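PDB 2V6K: maleylpyruvate isomerase from Ralstonia sp., which catalyses the glutathione-dependent isomerisation of maleylpyruvate to fumarylpyruvate in naphthalene degradation, working as a homodimer of the zeta class of glutathione transferases. Local coordinates for residues 43-46 with 47-51; 185-188 with 189-192; 197-200 with 201-204. All coordinates share one frame; numbering follows the deposited sequence.

Interaction 1 of 3, residues 43-46 with 47-51; sequences DAFK and ALNPQ
Phe45, Leu48 and Asn49 meet in a local contact at the C-terminal end of the short helix 43-48, where the chain runs out of the helix toward Pro50. The helix belongs to the thioredoxin-like N-terminal domain of this glutathione transferase. The end of the helix is gathered on Phe45 O, which takes two backbone N-H groups. Asn49 N reaches it at 2.8 Å, nearly straight, with an N-H...O angle of 166°. Leu48 N lies 3.0 Å from Phe45 O but sits above the carbonyl plane. Just before this, Ala47 N bonds to Asp43 O at 3.0 Å. Phe45 CG is anti to the backbone N (chi1 -169°), beside the carbonyl carbon, and this sends the ring toward Leu48 and Asn49. Both side chains meet it from the same side of the ring plane, obliquely. Phe45 CD1 touches Leu48 CD1 at 4.0 Å, and the two side chains cross at about a right angle. Phe45 CE2 lies 4.1 Å from Asn49 CB, with ring and amide planes 68° apart. The ring also touches His40 and Val54, both glutathione-binding residues, and Tyr6 of strand 4-7. Past the helix, Gln51 reaches Asp104 of the second subunit through NE2, and Pro50 packs on Ala145 of that subunit. Water 1 donates to Lys46 O at 2.8 Å and, weakly, to Ala47 O. The exit is held by an Asx turn: Gln51 N donates to Asn49 OD1 at 2.9 Å, from above the amide plane.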
ATOM      1  N   ASP A  43       2.348 -23.427  10.089  1.00  9.33           N
ATOM      2  CA  ASP A  43       2.320 -23.983   8.735  1.00  9.54           C
ATOM      3  C   ASP A  43       0.910 -24.111   8.162  1.00  9.12           C
ATOM      4  O   ASP A  43       0.723 -23.972   6.954  1.00  9.53           O
ATOM      5  CB  ASP A  43       3.043 -25.332   8.679  1.00  9.87           C
ATOM      6  CG  ASP A  43       4.558 -25.189   8.643  1.00 11.34           C
ATOM      7  OD1 ASP A  43       5.060 -24.075   8.376  1.00 13.12           O
ATOM      8  OD2 ASP A  43       5.252 -26.205   8.870  1.00 15.34           O
ATOM      9  N   ALA A  44      -0.074 -24.364   9.024  1.00  8.83           N
ATOM     10  CA  ALA A  44      -1.465 -24.477   8.581  1.00  9.35           C
ATOM     11  C   ALA A  44      -1.948 -23.191   7.913  1.00  9.16           C
ATOM     12  O   ALA A  44      -2.602 -23.238   6.870  1.00 10.42           O
ATOM     13  CB  ALA A  44      -2.377 -24.863   9.736  1.00  9.95           C
ATOM     14  N   PHE A  45      -1.617 -22.042   8.496  1.00  8.37           N
ATOM     15  CA  PHE A  45      -1.985 -20.783   7.858  1.00  8.00           C
ATOM     16  C   PHE A  45      -1.107 -20.464   6.647  1.00  8.26           C
ATOM     17  O   PHE A  45      -1.587 -19.895   5.668  1.00  8.07           O
ATOM     18  CB  PHE A  45      -2.009 -19.615   8.842  1.00  7.48           C
ATOM     19  CG  PHE A  45      -2.637 -18.383   8.270  1.00  7.29           C
ATOM     20  CD1 PHE A  45      -3.985 -18.372   7.924  1.00  9.50           C
ATOM     21  CD2 PHE A  45      -1.880 -17.241   8.048  1.00  7.10           C
ATOM     22  CE1 PHE A  45      -4.572 -17.240   7.371  1.00 10.03           C
ATOM     23  CE2 PHE A  45      -2.456 -16.101   7.501  1.00  7.97           C
ATOM     24  CZ  PHE A  45      -3.808 -16.102   7.156  1.00  8.63           C
ATOM     25  N   LYS A  46       0.166 -20.853   6.700  1.00  8.36           N
ATOM     26  CA  LYS A  46       1.070 -20.660   5.560  1.00  8.89           C
ATOM     27  C   LYS A  46       0.544 -21.355   4.300  1.00  9.47           C
ATOM     28  O   LYS A  46       0.679 -20.835   3.191  1.00 10.35           O
ATOM     29  CB  LYS A  46       2.479 -21.155   5.893  1.00  9.47           C
ATOM     30  CG  LYS A  46       3.554 -20.729   4.901  1.00 10.23           C
ATOM     31  CD  LYS A  46       4.923 -21.196   5.356  1.00 10.76           C
ATOM     32  CE  LYS A  46       6.020 -20.682   4.442  1.00 12.57           C
ATOM     33  NZ  LYS A  46       7.360 -21.111   4.939  1.00 13.57           N
ATOM     34  N   ALA A  47      -0.067 -22.523   4.484  1.00  9.78           N
ATOM     35  CA  ALA A  47      -0.655 -23.276   3.377  1.00  9.69           C
ATOM     36  C   ALA A  47      -1.774 -22.499   2.685  1.00 11.22           C
ATOM     37  O   ALA A  47      -1.995 -22.665   1.485  1.00 12.71           O
ATOM     38  CB  ALA A  47      -1.164 -24.627   3.865  1.00 10.41           C
ATOM     39  N   LEU A  48      -2.472 -21.657   3.444  1.00 11.10           N
ATOM     40  CA  LEU A  48      -3.530 -20.815   2.898  1.00 11.73           C
ATOM     41  C   LEU A  48      -2.943 -19.546   2.291  1.00 11.20           C
ATOM     42  O   LEU A  48      -3.305 -19.160   1.178  1.00 12.62           O
ATOM     43  CB  LEU A  48      -4.558 -20.459   3.978  1.00 12.50           C
ATOM     44  CG  LEU A  48      -5.341 -21.621   4.602  1.00 14.85           C
ATOM     45  CD1 LEU A  48      -5.958 -21.194   5.919  1.00 17.63           C
ATOM     46  CD2 LEU A  48      -6.406 -22.163   3.651  1.00 18.49           C
ATOM     47  N   ASN A  49      -2.026 -18.916   3.028  1.00  9.28           N
ATOM     48  CA  ASN A  49      -1.414 -17.650   2.640  1.00  7.72           C
ATOM     49  C   ASN A  49       0.095 -17.668   2.900  1.00  8.11           C
ATOM     50  O   ASN A  49       0.522 -17.587   4.051  1.00  7.48           O
ATOM     51  CB  ASN A  49      -2.059 -16.499   3.419  1.00  7.91           C
ATOM     52  CG  ASN A  49      -1.411 -15.167   3.122  1.00  7.10           C
ATOM     53  OD1 ASN A  49      -0.577 -15.065   2.221  1.00  7.46           O
ATOM     54  ND2 ASN A  49      -1.799 -14.134   3.860  1.00  7.49           N
ATOM     55  N   PRO A  50       0.915 -17.726   1.831  1.00  8.73           N
ATOM     56  CA  PRO A  50       2.354 -17.867   2.071  1.00  8.43           C
ATOM     57  C   PRO A  50       2.963 -16.646   2.759  1.00  7.93           C
ATOM     58  O   PRO A  50       4.046 -16.736   3.343  1.00  8.66           O
ATOM     59  CB  PRO A  50       2.932 -18.039   0.662  1.00  9.02           C
ATOM     60  CG  PRO A  50       1.939 -17.392  -0.238  1.00 10.24           C
ATOM     61  CD  PRO A  50       0.600 -17.644   0.391  1.00  9.38           C
ATOM     62  N   GLN A  51       2.268 -15.516   2.692  1.00  5.99           N
ATOM     63  CA  GLN A  51       2.725 -14.304   3.344  1.00  5.52           C
ATOM     64  C   GLN A  51       2.487 -14.319   4.863  1.00  5.85           C
ATOM     65  O   GLN A  51       3.105 -13.549   5.598  1.00  6.07           O
ATOM     66  CB  GLN A  51       2.059 -13.091   2.703  1.00  6.49           C
ATOM     67  CG  GLN A  51       2.854 -11.834   2.908  1.00  7.34           C
ATOM     68  CD  GLN A  51       2.234 -10.607   2.283  1.00  7.10           C
ATOM     69  OE1 GLN A  51       1.110 -10.632   1.763  1.00  6.95           O
ATOM     70  NE2 GLN A  51       2.969  -9.507   2.343  1.00  5.00           N
TER
HETATM   71  O   HOH W   1       0.632 -21.249   0.441  1.00 36.51           O

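Interaction 2 of 3, residues 185-188 with 189-192; sequences PYPL and IRAV
Tyr186 and Pro187 meet Ile189 and Arg190 in the first turn of helix 187-196, in the all-helical C-terminal domain of the glutathione transferase fold. Pro185 precedes this turn and lays its CB over the centre of the Tyr186 ring, 3.9 Å above the ring plane. Tyr186 holds the N-cap position. Its CB touches Ile189 CB at 3.9 Å, while its ring leads away to helix 125-149, where OH bonds to Asp141. Tyr186 O accepts Arg190 N at 2.9 Å with an N-H...O angle of 161°. The CG of the same arginine also packs on this oxygen, at 3.4 Å. Pro187 begins the helix, and its O takes Ala191 N at 2.9 Å. Leu188 O takes the next i+4 bond, from Val192 N. The Leu188 and Ile189 N-H groups belong to the first turn, and both are bound by the carboxylate of Glu144 on helix 125-149, an anion that would probably interact favourably with the positive end of the helix dipole. Arg190 turns back over the helix start. Its chain bends at chi3 (-82°), which carries the guanidinium to Pro187. There NE bonds to Leu183 O and NH2 to Thr184 O, tying the arginine to the loop before the helix. One guanidinium face rests on Pro187 CA, 3.4 Å from the plane and offset toward the rim, and Arg190 NH2 lies 3.5 Å from Pro187 CB.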
ATOM      1  N   PRO A 185      -5.712  17.630  16.291  1.00  4.86           N
ATOM      2  CA  PRO A 185      -5.414  18.322  15.030  1.00  5.43           C
ATOM      3  C   PRO A 185      -6.198  17.880  13.796  1.00  5.11           C
ATOM      4  O   PRO A 185      -6.053  18.497  12.739  1.00  6.19           O
ATOM      5  CB  PRO A 185      -3.925  18.022  14.813  1.00  5.26           C
ATOM      6  CG  PRO A 185      -3.406  17.712  16.174  1.00  5.98           C
ATOM      7  CD  PRO A 185      -4.514  16.940  16.808  1.00  5.33           C
ATOM      8  N   TYR A 186      -7.012  16.834  13.926  1.00  5.40           N
ATOM      9  CA  TYR A 186      -7.689  16.235  12.769  1.00  5.32           C
ATOM     10  C   TYR A 186      -9.208  16.231  12.912  1.00  5.26           C
ATOM     11  O   TYR A 186      -9.824  15.169  12.931  1.00  5.62           O
ATOM     12  CB  TYR A 186      -7.152  14.816  12.514  1.00  6.29           C
ATOM     13  CG  TYR A 186      -5.653  14.750  12.644  1.00  4.49           C
ATOM     14  CD1 TYR A 186      -4.833  15.386  11.720  1.00  6.72           C
ATOM     15  CD2 TYR A 186      -5.054  14.078  13.707  1.00  5.70           C
ATOM     16  CE1 TYR A 186      -3.464  15.365  11.844  1.00  6.27           C
ATOM     17  CE2 TYR A 186      -3.669  14.044  13.836  1.00  5.73           C
ATOM     18  CZ  TYR A 186      -2.888  14.690  12.897  1.00  7.06           C
ATOM     19  OH  TYR A 186      -1.516  14.673  13.003  1.00  8.76           O
ATOM     20  N   PRO A 187      -9.827  17.421  12.999  1.00  5.00           N
ATOM     21  CA  PRO A 187     -11.274  17.456  13.186  1.00  4.67           C
ATOM     22  C   PRO A 187     -12.069  16.860  12.027  1.00  5.04           C
ATOM     23  O   PRO A 187     -13.142  16.304  12.251  1.00  5.35           O
ATOM     24  CB  PRO A 187     -11.574  18.952  13.323  1.00  4.96           C
ATOM     25  CG  PRO A 187     -10.446  19.627  12.606  1.00  5.15           C
ATOM     26  CD  PRO A 187      -9.259  18.779  12.937  1.00  5.02           C
ATOM     27  N   LEU A 188     -11.555  16.976  10.807  1.00  5.06           N
ATOM     28  CA  LEU A 188     -12.289  16.463   9.656  1.00  5.20           C
ATOM     29  C   LEU A 188     -12.269  14.943   9.665  1.00  4.46           C
ATOM     30  O   LEU A 188     -13.300  14.302   9.445  1.00  5.27           O
ATOM     31  CB  LEU A 188     -11.760  17.049   8.344  1.00  6.25           C
ATOM     32  CG  LEU A 188     -11.800  18.586   8.228  1.00  6.04           C
ATOM     33  CD1 LEU A 188     -11.206  19.044   6.908  1.00  8.61           C
ATOM     34  CD2 LEU A 188     -13.205  19.165   8.416  1.00  7.88           C
ATOM     35  N   ILE A 189     -11.108  14.371   9.968  1.00  4.71           N
ATOM     36  CA  ILE A 189     -10.987  12.932  10.160  1.00  4.96           C
ATOM     37  C   ILE A 189     -11.889  12.461  11.303  1.00  4.87           C
ATOM     38  O   ILE A 189     -12.603  11.463  11.163  1.00  5.39           O
ATOM     39  CB  ILE A 189      -9.509  12.532  10.401  1.00  4.65           C
ATOM     40  CG1 ILE A 189      -8.735  12.579   9.077  1.00  5.85           C
ATOM     41  CG2 ILE A 189      -9.395  11.151  11.039  1.00  6.23           C
ATOM     42  CD1 ILE A 189      -7.225  12.392   9.224  1.00  6.70           C
ATOM     43  N   ARG A 190     -11.887  13.185  12.421  1.00  4.99           N
ATOM     44  CA  ARG A 190     -12.726  12.794  13.550  1.00  5.80           C
ATOM     45  C   ARG A 190     -14.205  12.810  13.164  1.00  5.76           C
ATOM     46  O   ARG A 190     -14.962  11.916  13.555  1.00  5.94           O
ATOM     47  CB  ARG A 190     -12.461  13.685  14.766  1.00  5.01           C
ATOM     48  CG  ARG A 190     -11.154  13.343  15.484  1.00  5.45           C
ATOM     49  CD  ARG A 190     -10.979  14.139  16.768  1.00  5.73           C
ATOM     50  NE  ARG A 190     -10.457  15.496  16.560  1.00  5.25           N
ATOM     51  CZ  ARG A 190     -11.174  16.614  16.650  1.00  5.57           C
ATOM     52  NH1 ARG A 190     -12.477  16.572  16.919  1.00  5.48           N
ATOM     53  NH2 ARG A 190     -10.584  17.791  16.464  1.00  6.00           N
ATOM     54  N   ALA A 191     -14.612  13.803  12.373  1.00  5.17           N
ATOM     55  CA  ALA A 191     -16.005  13.897  11.933  1.00  5.48           C
ATOM     56  C   ALA A 191     -16.373  12.763  10.975  1.00  5.36           C
ATOM     57  O   ALA A 191     -17.466  12.211  11.065  1.00  5.91           O
ATOM     58  CB  ALA A 191     -16.289  15.249  11.310  1.00  5.97           C
ATOM     59  N   VAL A 192     -15.462  12.402  10.075  1.00  5.11           N
ATOM     60  CA  VAL A 192     -15.705  11.275   9.167  1.00  5.11           C
ATOM     61  C   VAL A 192     -15.837   9.980   9.966  1.00  5.12           C
ATOM     62  O   VAL A 192     -16.757   9.185   9.736  1.00  5.73           O
ATOM     63  CB  VAL A 192     -14.594  11.130   8.103  1.00  4.45           C
ATOM     64  CG1 VAL A 192     -14.750   9.816   7.337  1.00  6.01           C
ATOM     65  CG2 VAL A 192     -14.622  12.310   7.148  1.00  5.74           C
TER

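Interaction 3 of 3, residues 197-200 with 201-204; sequences GELD and AFRR
Arg203 reaches back from helix 200-205 to Gly197, across the start of its own helix. Its CB lies close to the oxygens of Leu199 and Asp200. Arg203 CG is 3.4 Å from both Leu199 O and Gly197 O, and CD stays beside Gly197 O. The chain runs extended from CG to NE, which brings NE to the loop. Arg203 NE then donates to Gly197 O at 2.8 Å, almost straight at 171°, with the oxygen at the guanidinium edge and the donor in the carbonyl plane. Glu198 O lies over one guanidinium face, offset toward the rim. NH2 gives a hydrogen bond to water 2, which in turn donates weakly to Gly197 O. The direct bond is the firm one; the bridge through water 2 is weak on the carbonyl side. Leu199, the N-cap residue, accepts Arg203 N on its O at 3.0 Å and takes a weak bond from Phe202 N. Leu199 CD1 packs against Phe202 CE2 at 3.9 Å, the two side chains lying side by side and pointing the same way. Asp200 makes a salt bridge along the helix to Arg204, with Asp200 OD2 2.7 Å from Arg204 NE. NE approaches from above the carboxylate plane, and the bend of Arg204 at chi3 (-69°) brings it there. This turn lies between the two domains. Ala201 touches Leu23 of helix 12-24, in the N-terminal domain, and Phe202 touches Ile19 of the same helix while also packing on Asp166 and Val170 of helix 164-178.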
ATOM      1  N   GLY A 197     -19.281   5.778  12.116  1.00  6.14           N
ATOM      2  CA  GLY A 197     -19.665   5.076  13.338  1.00  6.70           C
ATOM      3  C   GLY A 197     -21.161   5.002  13.575  1.00  6.98           C
ATOM      4  O   GLY A 197     -21.615   4.220  14.409  1.00  7.50           O
ATOM      5  N   GLU A 198     -21.926   5.809  12.842  1.00  6.11           N
ATOM      6  CA  GLU A 198     -23.390   5.782  12.923  1.00  6.74           C
ATOM      7  C   GLU A 198     -24.008   4.678  12.065  1.00  6.71           C
ATOM      8  O   GLU A 198     -25.196   4.368  12.207  1.00  8.39           O
ATOM      9  CB  GLU A 198     -23.980   7.134  12.506  1.00  7.61           C
ATOM     10  CG  GLU A 198     -23.581   8.307  13.389  1.00 11.11           C
ATOM     11  CD  GLU A 198     -24.170   9.626  12.915  1.00 17.66           C
ATOM     12  OE1 GLU A 198     -25.346   9.647  12.495  1.00 23.61           O
ATOM     13  OE2 GLU A 198     -23.456  10.647  12.970  1.00 22.81           O
ATOM     14  N   LEU A 199     -23.204   4.090  11.181  1.00  6.11           N
ATOM     15  CA  LEU A 199     -23.698   3.134  10.194  1.00  6.04           C
ATOM     16  C   LEU A 199     -23.544   1.693  10.648  1.00  5.73           C
ATOM     17  O   LEU A 199     -22.492   1.298  11.153  1.00  5.12           O
ATOM     18  CB  LEU A 199     -22.983   3.336   8.853  1.00  5.90           C
ATOM     19  CG  LEU A 199     -23.067   4.728   8.216  1.00  5.93           C
ATOM     20  CD1 LEU A 199     -22.170   4.802   6.998  1.00  8.82           C
ATOM     21  CD2 LEU A 199     -24.503   5.082   7.840  1.00  8.50           C
ATOM     22  N   ASP A 200     -24.589   0.901  10.438  1.00  6.14           N
ATOM     23  CA  ASP A 200     -24.593  -0.500  10.843  1.00  6.61           C
ATOM     24  C   ASP A 200     -23.416  -1.299  10.281  1.00  6.38           C
ATOM     25  O   ASP A 200     -22.829  -2.124  10.987  1.00  5.96           O
ATOM     26  CB  ASP A 200     -25.912  -1.164  10.438  1.00  7.98           C
ATOM     27  CG  ASP A 200     -26.091  -2.527  11.069  1.00 12.85           C
ATOM     28  OD1 ASP A 200     -26.156  -2.603  12.314  1.00 17.67           O
ATOM     29  OD2 ASP A 200     -26.168  -3.518  10.317  1.00 19.14           O
ATOM     30  N   ALA A 201     -23.062  -1.054   9.021  1.00  5.34           N
ATOM     31  CA  ALA A 201     -21.997  -1.823   8.382  1.00  5.75           C
ATOM     32  C   ALA A 201     -20.664  -1.622   9.100  1.00  5.09           C
ATOM     33  O   ALA A 201     -19.890  -2.569   9.258  1.00  6.36           O
ATOM     34  CB  ALA A 201     -21.878  -1.462   6.908  1.00  6.48           C
ATOM     35  N   PHE A 202     -20.409  -0.391   9.537  1.00  5.11           N
ATOM     36  CA  PHE A 202     -19.200  -0.079  10.295  1.00  5.11           C
ATOM     37  C   PHE A 202     -19.285  -0.637  11.715  1.00  5.32           C
ATOM     38  O   PHE A 202     -18.328  -1.235  12.210  1.00  5.61           O
ATOM     39  CB  PHE A 202     -18.950   1.429  10.327  1.00  5.45           C
ATOM     40  CG  PHE A 202     -18.418   1.996   9.032  1.00  5.18           C
ATOM     41  CD1 PHE A 202     -17.052   2.223   8.871  1.00  5.42           C
ATOM     42  CD2 PHE A 202     -19.277   2.322   7.985  1.00  7.04           C
ATOM     43  CE1 PHE A 202     -16.549   2.752   7.685  1.00  5.42           C
ATOM     44  CE2 PHE A 202     -18.778   2.855   6.792  1.00  5.62           C
ATOM     45  CZ  PHE A 202     -17.411   3.071   6.644  1.00  5.43           C
ATOM     46  N   ARG A 203     -20.429  -0.454  12.366  1.00  5.14           N
ATOM     47  CA  ARG A 203     -20.594  -0.947  13.729  1.00  6.22           C
ATOM     48  C   ARG A 203     -20.350  -2.450  13.806  1.00  7.49           C
ATOM     49  O   ARG A 203     -19.661  -2.927  14.709  1.00  8.38           O
ATOM     50  CB  ARG A 203     -21.984  -0.604  14.263  1.00  6.39           C
ATOM     51  CG  ARG A 203     -22.199   0.883  14.466  1.00  7.54           C
ATOM     52  CD  ARG A 203     -23.603   1.185  14.962  1.00  9.24           C
ATOM     53  NE  ARG A 203     -23.731   2.596  15.313  1.00 10.92           N
ATOM     54  CZ  ARG A 203     -24.785   3.133  15.916  1.00 14.11           C
ATOM     55  NH1 ARG A 203     -25.828   2.380  16.244  1.00 15.79           N
ATOM     56  NH2 ARG A 203     -24.795   4.430  16.194  1.00 14.72           N
ATOM     57  N   ARG A 204     -20.901  -3.190  12.849  1.00  6.62           N
ATOM     58  CA  ARG A 204     -20.782  -4.648  12.845  1.00  7.01           C
ATOM     59  C   ARG A 204     -19.358  -5.115  12.562  1.00  7.03           C
ATOM     60  O   ARG A 204     -18.984  -6.227  12.927  1.00  8.53           O
ATOM     61  CB  ARG A 204     -21.755  -5.275  11.848  1.00  7.52           C
ATOM     62  CG  ARG A 204     -23.206  -5.249  12.321  1.00  8.32           C
ATOM     63  CD  ARG A 204     -24.128  -6.052  11.410  1.00 13.98           C
ATOM     64  NE  ARG A 204     -24.293  -5.427  10.099  1.00 18.48           N
ATOM     65  CZ  ARG A 204     -23.798  -5.905   8.960  1.00 20.05           C
ATOM     66  NH1 ARG A 204     -23.099  -7.036   8.948  1.00 22.88           N
ATOM     67  NH2 ARG A 204     -24.007  -5.250   7.826  1.00 22.77           N
TER
HETATM   68  O   HOH W   2     -22.692   6.348  16.722  1.00 25.70           O

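In the fold
The three contacts follow one another along the chain. Interaction 1 is in the N-terminal, thioredoxin-like domain, at the end of helix 43-48. Interactions 2 and 3 are both in the helical C-terminal domain, at the starts of the consecutive helices 187-196 and 200-205. Their centres are about 17 Å apart and their nearest atoms about 5 Å, without touching. Both also border helix 164-178. Interaction 1 lies about 38 Å from interaction 2 and about 31 Å from interaction 3, between centres. Interaction 1 adjoins glutathione-binding residues and the second subunit. Interaction 3 instead joins the two domains within one chain, through helix 12-24.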